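PDB 3OYZ: malate synthase from Haloferax volcanii, which catalyses the magnesium-dependent Claisen condensation of acetyl-CoA with glyoxylate, followed by hydrolysis of malyl-CoA to malate and CoA, in the glyoxylate cycle. Local coordinates for residues D49-T54 with V120-G125. Residues are numbered along the deposited sequence; the frame is centred on the assembly and turned at random.
Sequences DNEDAT and VIPEVG. With ACO (acetyl coenzyme *a), chain B.
Glu51 and Pro122 have the nearest CA atoms, 8.1 Å apart, between a type I beta turn, Glu51 to Thr54, and the chain leaving strand 118-121; no hydrogen bond joins 49-54 to 120-125. The flat of the Glu51 carboxylate rests on the CB-CG edge of the Pro122 ring: Glu51 OE2 sits 3.5 Å from Pro122 CB and 4.0 Å from Glu123 CG. Glu51 reaches there with CG anti to the backbone N (chi1 -166°) and a bend at chi2. Its OE1 accepts from Asp52 N at 3.0 Å, from above the carboxylate plane, and is salt-bridged to Arg84, a glyoxylate-binding residue. Glu123 OE2 is salt-bridged to Arg89, which probably offsets the like charge of Glu51, whose OE2 is 4.7 Å from Glu123 OE1. Just before the turn, Asp49 OD1 accepts from Glu51 N at 2.9 Å, an Asx turn, while OD2 receives Ala53 N, pairs with Arg84 and lies 3.7 Å from C3P of acetyl-CoA. With an alanine in place of Asp49, Glu51 N and Ala53 N would probably lose these acceptors and Arg84 a carboxylate partner. Asp52, of the magnesium-binding site, and Ala53 line the acetyl-CoA pocket. With Glu51 about 4 Å from bound pyruvate (nearest atoms) and Glu123 N hydrogen-bonded to the magnesium ligand Glu158, the contact helps wall the active site where TIM-barrel strands 45-49 and 118-121 end, the latter beside strand 152-157 and covered by helix 127-143.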
# COMPACT_ATOMS: atom_id res chain seq x y z
N ASP A 49 9.31 23.59 18.23
CA ASP A 49 10.14 22.51 17.79
C ASP A 49 11.56 22.57 18.21
O ASP A 49 12.36 23.08 17.45
CB ASP A 49 10.03 22.41 16.28
CG ASP A 49 10.63 21.15 15.71
OD1 ASP A 49 11.06 20.29 16.49
OD2 ASP A 49 10.76 21.09 14.47
N ASN A 50 11.89 21.89 19.32
CA ASN A 50 13.25 21.74 19.76
C ASN A 50 14.12 20.75 19.01
O ASN A 50 15.29 20.57 19.38
CB ASN A 50 13.30 21.45 21.26
CG ASN A 50 14.45 22.22 21.96
OD1 ASN A 50 14.70 23.40 21.66
ND2 ASN A 50 15.15 21.56 22.85
N GLU A 51 13.56 20.10 17.99
CA GLU A 51 14.32 19.10 17.24
C GLU A 51 14.75 19.70 15.92
O GLU A 51 15.49 20.72 15.98
CB GLU A 51 13.52 17.80 17.03
CG GLU A 51 14.42 16.66 16.56
CD GLU A 51 13.85 15.89 15.37
OE1 GLU A 51 13.11 16.47 14.57
OE2 GLU A 51 14.21 14.73 15.13
N ASP A 52 14.30 19.19 14.77
CA ASP A 52 14.93 19.61 13.50
C ASP A 52 14.76 21.10 13.10
O ASP A 52 15.52 21.60 12.28
CB ASP A 52 14.79 18.65 12.32
CG ASP A 52 15.67 17.38 12.52
OD1 ASP A 52 16.41 17.26 13.54
OD2 ASP A 52 15.78 16.48 11.67
N ALA A 53 13.80 21.79 13.67
CA ALA A 53 13.68 23.23 13.40
C ALA A 53 14.79 24.08 14.02
O ALA A 53 15.01 25.21 13.57
CB ALA A 53 12.32 23.74 13.88
N THR A 54 15.51 23.50 14.98
CA THR A 54 16.43 24.18 15.88
C THR A 54 17.83 23.59 15.74
O THR A 54 18.04 22.36 15.77
CB THR A 54 15.94 24.13 17.32
OG1 THR A 54 14.61 24.65 17.33
CG2 THR A 54 16.80 24.98 18.24
N VAL A 120 5.57 15.86 21.31
CA VAL A 120 5.68 15.19 20.04
C VAL A 120 7.08 14.58 20.06
O VAL A 120 8.07 15.25 20.44
CB VAL A 120 5.54 16.17 18.86
CG1 VAL A 120 5.92 15.46 17.54
CG2 VAL A 120 4.17 16.90 18.82
N ILE A 121 7.13 13.27 19.76
CA ILE A 121 8.34 12.45 19.74
C ILE A 121 8.69 11.99 18.33
O ILE A 121 7.96 11.21 17.66
CB ILE A 121 8.16 11.22 20.74
CG1 ILE A 121 7.59 11.67 22.08
CG2 ILE A 121 9.43 10.33 20.91
CD1 ILE A 121 8.47 12.71 22.89
N PRO A 122 9.88 12.42 17.91
CA PRO A 122 10.32 12.11 16.59
C PRO A 122 11.11 10.79 16.60
O PRO A 122 11.53 10.30 17.62
CB PRO A 122 11.28 13.27 16.30
CG PRO A 122 12.01 13.39 17.65
CD PRO A 122 10.81 13.37 18.58
N GLU A 123 11.33 10.26 15.42
CA GLU A 123 12.27 9.17 15.14
C GLU A 123 11.97 7.84 15.91
O GLU A 123 12.94 7.13 16.22
CB GLU A 123 13.72 9.64 15.40
CG GLU A 123 14.21 10.75 14.48
CD GLU A 123 14.56 10.22 13.12
OE1 GLU A 123 15.07 11.02 12.33
OE2 GLU A 123 14.28 9.06 12.74
N VAL A 124 10.72 7.56 16.28
CA VAL A 124 10.39 6.37 17.05
C VAL A 124 10.68 5.14 16.10
O VAL A 124 10.79 5.30 14.87
CB VAL A 124 8.95 6.44 17.59
CG1 VAL A 124 8.77 7.61 18.66
CG2 VAL A 124 7.93 6.54 16.45
N GLY A 125 10.86 3.97 16.68
CA GLY A 125 11.15 2.74 15.91
C GLY A 125 9.99 1.79 16.09
O GLY A 125 8.84 2.22 15.91
N1A ACO B . 7.06 29.99 13.18
C2A ACO B . 6.92 31.27 13.58
N3A ACO B . 7.06 32.28 12.71
C4A ACO B . 7.36 32.10 11.40
C5A ACO B . 7.51 30.71 10.93
C6A ACO B . 7.38 29.62 11.92
N6A ACO B . 7.58 28.36 11.45
N7A ACO B . 7.81 30.75 9.63
C8A ACO B . 7.86 32.06 9.28
N9A ACO B . 7.55 32.85 10.31
C1B ACO B . 7.50 34.35 10.22
C2B ACO B . 8.64 34.80 9.32
O2B ACO B . 9.83 34.93 10.11
C3B ACO B . 8.13 36.10 8.75
O3B ACO B . 8.32 37.02 9.83
P3B ACO B . 8.48 38.65 9.70
O7A ACO B . 7.08 39.05 10.16
O8A ACO B . 8.82 38.80 8.23
O9A ACO B . 9.62 39.06 10.60
C4B ACO B . 6.65 35.81 8.58
O4B ACO B . 6.31 34.84 9.58
C5B ACO B . 6.35 35.19 7.22
O5B ACO B . 7.42 34.30 6.92
P1A ACO B . 7.64 33.67 5.46
O1A ACO B . 8.03 34.65 4.40
O2A ACO B . 6.35 32.96 5.18
O3A ACO B . 8.80 32.57 5.50
P2A ACO B . 10.35 32.97 5.60
O4A ACO B . 10.25 34.03 6.64
O5A ACO B . 10.90 32.98 4.19
O6A ACO B . 11.12 31.69 6.24
CBP ACO B . 11.46 29.33 6.85
CCP ACO B . 11.01 30.34 5.78
CDP ACO B . 12.92 29.58 7.24
CEP ACO B . 11.39 27.95 6.21
CAP ACO B . 10.63 29.42 8.13
OAP ACO B . 9.28 29.44 7.68
C9P ACO B . 10.80 28.24 9.07
O9P ACO B . 11.85 28.10 9.71
N8P ACO B . 9.78 27.37 9.12
C7P ACO B . 9.87 26.22 10.01
C6P ACO B . 10.83 25.13 9.51
C5P ACO B . 10.57 23.93 10.41
O5P ACO B . 9.72 24.00 11.30
N4P ACO B . 11.27 22.84 10.13
C3P ACO B . 11.15 21.57 10.83
C2P ACO B . 9.80 20.90 10.56
S1P ACO B . 10.21 19.95 9.12
C ACO B . 11.03 18.55 9.58
O ACO B . 11.55 18.40 10.67
CH3 ACO B . 11.16 17.49 8.53